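Phospho-furanose lactonase (Mycoplasma synoviae, PDB 3OVG) hydrolyses the phosphorylated sugar lactones D-xylono-1,4-lactone 5-phosphate and L-arabino-1,4-lactone 5-phosphate, using two zinc ions in each subunit. Local coordinates at residues Asp24-Glu36 against Phe43-Phe55. Numbering follows the deposited sequence.
With ZN (zinc ion), chain G.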
loop_
_atom_site.group_PDB
_atom_site.type_symbol
_atom_site.label_atom_id
_atom_site.label_comp_id
_atom_site.label_asym_id
_atom_site.label_seq_id
_atom_site.Cartn_x
_atom_site.Cartn_y
_atom_site.Cartn_z
ATOM N N ASP A 24 34.313 13.933 9.741
ATOM C CA ASP A 24 32.930 13.538 9.759
ATOM C C ASP A 24 32.994 12.025 9.595
ATOM O O ASP A 24 33.377 11.548 8.522
ATOM C CB ASP A 24 32.283 14.205 8.554
ATOM C CG ASP A 24 30.906 13.689 8.238
ATOM O OD1 ASP A 24 30.390 12.755 8.906
ATOM O OD2 ASP A 24 30.333 14.270 7.292
ATOM N N CYS A 25 32.610 11.280 10.632
ATOM C CA CYS A 25 32.908 9.845 10.696
ATOM C C CYS A 25 31.887 8.921 10.037
ATOM O O CYS A 25 32.091 7.707 10.015
ATOM C CB CYS A 25 33.165 9.401 12.143
ATOM S SG CYS A 25 34.778 10.009 12.751
ATOM N N HIS A 26 30.820 9.483 9.475
ATOM C CA HIS A 26 29.806 8.674 8.816
ATOM C C HIS A 26 28.920 9.555 7.951
ATOM O O HIS A 26 28.111 10.312 8.454
ATOM C CB HIS A 26 28.993 7.897 9.862
ATOM C CG HIS A 26 27.935 7.008 9.289
ATOM N ND1 HIS A 26 27.549 5.826 9.896
ATOM C CD2 HIS A 26 27.175 7.129 8.172
ATOM C CE1 HIS A 26 26.581 5.274 9.186
ATOM N NE2 HIS A 26 26.335 6.043 8.137
ATOM N N ASP A 27 29.098 9.458 6.635
ATOM C CA ASP A 27 28.349 10.314 5.740
ATOM C C ASP A 27 28.308 9.749 4.333
ATOM O O ASP A 27 28.795 8.629 4.098
ATOM C CB ASP A 27 28.934 11.730 5.764
ATOM C CG ASP A 27 27.850 12.785 5.829
ATOM O OD1 ASP A 27 26.845 12.620 5.104
ATOM O OD2 ASP A 27 27.983 13.756 6.607
ATOM N N HIS A 28 27.749 10.510 3.396
ATOM C CA HIS A 28 27.497 9.971 2.080
ATOM C C HIS A 28 27.570 11.072 1.075
ATOM O O HIS A 28 27.377 12.215 1.421
ATOM C CB HIS A 28 26.102 9.335 2.001
ATOM C CG HIS A 28 25.901 8.249 2.993
ATOM N ND1 HIS A 28 26.279 6.951 2.748
ATOM C CD2 HIS A 28 25.433 8.275 4.262
ATOM C CE1 HIS A 28 26.039 6.216 3.816
ATOM N NE2 HIS A 28 25.534 7.001 4.752
ATOM N N PHE A 29 27.809 10.710 -0.180
ATOM C CA PHE A 29 27.652 11.653 -1.270
ATOM C C PHE A 29 26.950 10.980 -2.431
ATOM O O PHE A 29 25.933 11.475 -2.928
ATOM C CB PHE A 29 29.009 12.203 -1.706
ATOM C CG PHE A 29 29.583 13.204 -0.750
ATOM C CD1 PHE A 29 28.937 14.413 -0.520
ATOM C CD2 PHE A 29 30.771 12.950 -0.097
ATOM C CE1 PHE A 29 29.479 15.370 0.389
ATOM C CE2 PHE A 29 31.314 13.889 0.799
ATOM C CZ PHE A 29 30.671 15.107 1.027
ATOM N N ILE A 30 27.517 9.855 -2.867
ATOM C CA ILE A 30 26.939 9.066 -3.936
ATOM C C ILE A 30 26.318 7.778 -3.386
ATOM O O ILE A 30 26.983 7.006 -2.685
ATOM C CB ILE A 30 28.018 8.699 -4.969
ATOM C CG1 ILE A 30 28.721 9.983 -5.466
ATOM C CG2 ILE A 30 27.396 7.870 -6.121
ATOM C CD1 ILE A 30 27.838 10.889 -6.308
ATOM N N LYS A 31 25.042 7.571 -3.694
ATOM C CA LYS A 31 24.363 6.317 -3.456
ATOM C C LYS A 31 23.799 5.911 -4.801
ATOM O O LYS A 31 22.834 6.504 -5.319
ATOM C CB LYS A 31 23.240 6.467 -2.421
ATOM C CG LYS A 31 23.739 6.606 -0.966
ATOM C CD LYS A 31 22.542 6.710 0.039
ATOM C CE LYS A 31 23.029 6.615 1.507
ATOM N NZ LYS A 31 21.876 6.403 2.474
ATOM N N ASN A 32 24.422 4.907 -5.384
ATOM C CA ASN A 32 24.114 4.522 -6.742
ATOM C C ASN A 32 23.248 3.255 -6.758
ATOM O O ASN A 32 23.759 2.146 -6.779
ATOM C CB ASN A 32 25.455 4.317 -7.466
ATOM C CG ASN A 32 25.295 3.969 -8.915
ATOM O OD1 ASN A 32 26.093 3.199 -9.475
ATOM N ND2 ASN A 32 24.276 4.524 -9.542
ATOM N N GLY A 33 21.930 3.415 -6.733
ATOM C CA GLY A 33 21.047 2.266 -6.701
ATOM C C GLY A 33 21.184 1.429 -5.436
ATOM O O GLY A 33 21.621 1.906 -4.389
ATOM N N GLY A 34 20.791 0.170 -5.520
ATOM C CA GLY A 34 20.936 -0.710 -4.380
ATOM C C GLY A 34 19.638 -0.811 -3.627
ATOM O O GLY A 34 18.675 -0.088 -3.932
ATOM N N PRO A 35 19.601 -1.707 -2.633
ATOM C CA PRO A 35 18.384 -2.020 -1.860
ATOM C C PRO A 35 17.779 -0.799 -1.150
ATOM O O PRO A 35 16.570 -0.726 -0.993
ATOM C CB PRO A 35 18.868 -3.043 -0.820
ATOM C CG PRO A 35 20.117 -3.636 -1.392
ATOM C CD PRO A 35 20.747 -2.552 -2.257
ATOM N N GLU A 36 18.602 0.151 -0.729
ATOM C CA GLU A 36 18.044 1.270 0.020
ATOM C C GLU A 36 17.234 2.200 -0.887
ATOM O O GLU A 36 16.188 2.726 -0.505
ATOM C CB GLU A 36 19.157 2.031 0.723
ATOM C CG GLU A 36 18.734 2.698 1.972
ATOM C CD GLU A 36 19.896 3.394 2.649
ATOM O OE1 GLU A 36 20.942 3.585 1.983
ATOM O OE2 GLU A 36 19.760 3.754 3.838
ATOM N N PHE A 43 16.821 8.199 -1.435
ATOM C CA PHE A 43 18.107 7.549 -1.201
ATOM C C PHE A 43 19.000 7.532 -2.446
ATOM O O PHE A 43 20.190 7.239 -2.356
ATOM C CB PHE A 43 17.919 6.147 -0.642
ATOM C CG PHE A 43 17.447 6.138 0.777
ATOM C CD1 PHE A 43 18.285 6.580 1.802
ATOM C CD2 PHE A 43 16.169 5.723 1.089
ATOM C CE1 PHE A 43 17.844 6.596 3.139
ATOM C CE2 PHE A 43 15.715 5.728 2.416
ATOM C CZ PHE A 43 16.554 6.159 3.438
ATOM N N LEU A 44 18.431 7.860 -3.593
ATOM C CA LEU A 44 19.207 7.929 -4.815
ATOM C C LEU A 44 19.908 9.282 -4.929
ATOM O O LEU A 44 19.246 10.321 -5.011
ATOM C CB LEU A 44 18.316 7.666 -6.036
ATOM C CG LEU A 44 19.080 7.676 -7.350
ATOM C CD1 LEU A 44 20.024 6.462 -7.458
ATOM C CD2 LEU A 44 18.073 7.678 -8.477
HETATM N N MSE A 45 21.238 9.258 -4.922
HETATM C CA MSE A 45 22.061 10.468 -4.894
HETATM C C MSE A 45 23.215 10.360 -5.877
HETATM O O MSE A 45 24.231 9.689 -5.598
HETATM C CB MSE A 45 22.607 10.721 -3.462
HETATM C CG MSE A 45 21.508 10.715 -2.412
HETATM SE SE MSE A 45 22.119 10.810 -0.518
HETATM C CE MSE A 45 23.126 12.500 -0.638
ATOM N N LEU A 46 23.085 11.021 -7.026
ATOM C CA LEU A 46 23.989 10.736 -8.128
ATOM C C LEU A 46 24.782 11.930 -8.620
ATOM O O LEU A 46 25.374 11.889 -9.713
ATOM C CB LEU A 46 23.204 10.184 -9.311
ATOM C CG LEU A 46 22.684 8.759 -9.177
ATOM C CD1 LEU A 46 21.656 8.546 -10.262
ATOM C CD2 LEU A 46 23.835 7.755 -9.301
ATOM N N ASN A 47 24.825 12.994 -7.837
ATOM C CA ASN A 47 25.314 14.253 -8.382
ATOM C C ASN A 47 26.711 14.589 -7.843
ATOM O O ASN A 47 26.905 14.993 -6.688
ATOM C CB ASN A 47 24.238 15.350 -8.167
ATOM C CG ASN A 47 24.522 16.634 -8.911
ATOM O OD1 ASN A 47 25.666 17.010 -9.081
ATOM N ND2 ASN A 47 23.464 17.339 -9.325
ATOM N N VAL A 48 27.701 14.365 -8.695
ATOM C CA VAL A 48 29.070 14.670 -8.361
ATOM C C VAL A 48 29.281 16.174 -8.105
ATOM O O VAL A 48 29.920 16.567 -7.123
ATOM C CB VAL A 48 30.025 14.201 -9.482
ATOM C CG1 VAL A 48 31.373 14.883 -9.357
ATOM C CG2 VAL A 48 30.170 12.691 -9.454
ATOM N N ASP A 49 28.775 17.014 -8.995
ATOM C CA ASP A 49 28.968 18.458 -8.832
ATOM C C ASP A 49 28.386 18.926 -7.517
ATOM O O ASP A 49 29.004 19.673 -6.815
ATOM C CB ASP A 49 28.374 19.250 -10.012
ATOM C CG ASP A 49 29.125 18.993 -11.309
ATOM O OD1 ASP A 49 30.293 18.533 -11.223
ATOM O OD2 ASP A 49 28.569 19.245 -12.413
ATOM N N ALA A 50 27.191 18.484 -7.184
ATOM C CA ALA A 50 26.582 18.888 -5.916
ATOM C C ALA A 50 27.350 18.394 -4.706
ATOM O O ALA A 50 27.386 19.076 -3.681
ATOM C CB ALA A 50 25.138 18.428 -5.837
ATOM N N SER A 51 27.923 17.195 -4.802
ATOM C CA SER A 51 28.627 16.599 -3.661
ATOM C C SER A 51 29.899 17.380 -3.368
ATOM O O SER A 51 30.265 17.652 -2.186
ATOM C CB SER A 51 28.969 15.130 -3.933
ATOM O OG SER A 51 27.791 14.359 -4.086
ATOM N N ILE A 52 30.588 17.728 -4.456
ATOM C CA ILE A 52 31.818 18.510 -4.370
ATOM C C ILE A 52 31.560 19.889 -3.762
ATOM O O ILE A 52 32.310 20.342 -2.905
ATOM C CB ILE A 52 32.443 18.642 -5.753
ATOM C CG1 ILE A 52 32.913 17.262 -6.254
ATOM C CG2 ILE A 52 33.547 19.660 -5.744
ATOM C CD1 ILE A 52 33.447 17.252 -7.682
ATOM N N LYS A 53 30.501 20.567 -4.197
ATOM C CA LYS A 53 30.171 21.861 -3.580
ATOM C C LYS A 53 29.854 21.675 -2.103
ATOM O O LYS A 53 30.214 22.497 -1.287
ATOM C CB LYS A 53 28.976 22.527 -4.275
ATOM C CG LYS A 53 29.186 22.845 -5.766
ATOM C CD LYS A 53 27.839 23.212 -6.422
ATOM C CE LYS A 53 28.052 23.628 -7.885
ATOM N NZ LYS A 53 26.774 23.794 -8.654
ATOM N N GLU A 54 29.165 20.593 -1.746
ATOM C CA GLU A 54 28.891 20.355 -0.322
ATOM C C GLU A 54 30.203 20.146 0.443
ATOM O O GLU A 54 30.428 20.733 1.508
ATOM C CB GLU A 54 27.909 19.172 -0.111
ATOM C CG GLU A 54 27.227 19.097 1.268
ATOM C CD GLU A 54 26.157 20.202 1.498
ATOM O OE1 GLU A 54 25.894 21.037 0.587
ATOM O OE2 GLU A 54 25.598 20.244 2.608
ATOM N N PHE A 55 31.078 19.304 -0.108
ATOM C CA PHE A 55 32.355 19.010 0.523
ATOM C C PHE A 55 33.155 20.309 0.775
ATOM O O PHE A 55 33.735 20.487 1.859
ATOM C CB PHE A 55 33.165 18.052 -0.352
ATOM C CG PHE A 55 34.154 17.188 0.420
ATOM C CD1 PHE A 55 34.884 17.708 1.495
ATOM C CD2 PHE A 55 34.334 15.854 0.079
ATOM C CE1 PHE A 55 35.795 16.927 2.208
ATOM C CE2 PHE A 55 35.253 15.050 0.783
ATOM C CZ PHE A 55 35.977 15.590 1.863
HETATM ZN ZN ZN G . 24.509 6.115 6.598
HETATM O O HOH W 1 22.531 6.014 5.063
HETATM O O HOH W 2 22.631 5.728 7.963
#
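The carboxylate of Glu-36 lies stacked on the ring of Phe-43, their planes 11° apart, and Glu-36 CG makes a CH-pi contact over the face, 3.9 Å from the centroid of the Phe-43 ring. In this phosphotriesterase-family TIM barrel, the chain between strand 22-25 and helix 48-60, which includes the short helix 35-39, folds back on itself. Lys-31 and Met-45 (selenomethionine) form a single antiparallel bridge, a hydrogen-bonded pair: Lys-31 N to Met-45 O is 3.0 Å, Met-45 N to Lys-31 O 3.2 Å, each donor in the carbonyl plane. Extended beyond CG, Lys-31 runs alongside Phe-43, passes CE over one face of the His-28 ring, and ends with NZ 3.0 Å from Glu-36 OE1, a salt bridge in which NZ comes from above the carboxylate plane. Lys-31 NZ lies 2.7 Å from the oxygen of a zinc-bound water, to which it donates, and also donates to Gly-276 O; the same lysine thus joins the beta bridge to the zinc held by His-26, His-28, Asp-274 and carboxylated Lys-155. Toward the helix, Phe-29 and Phe-55 have nearly parallel rings (17°) slid so far that they barely overlap. Beside them, Ser-51 CB approaches Phe-29 CD1 at 3.5 Å, while Asn-47 O accepts from both Ser-51 OG (2.8 Å) and Ser-51 N, which reach it from opposite faces of its carbonyl plane.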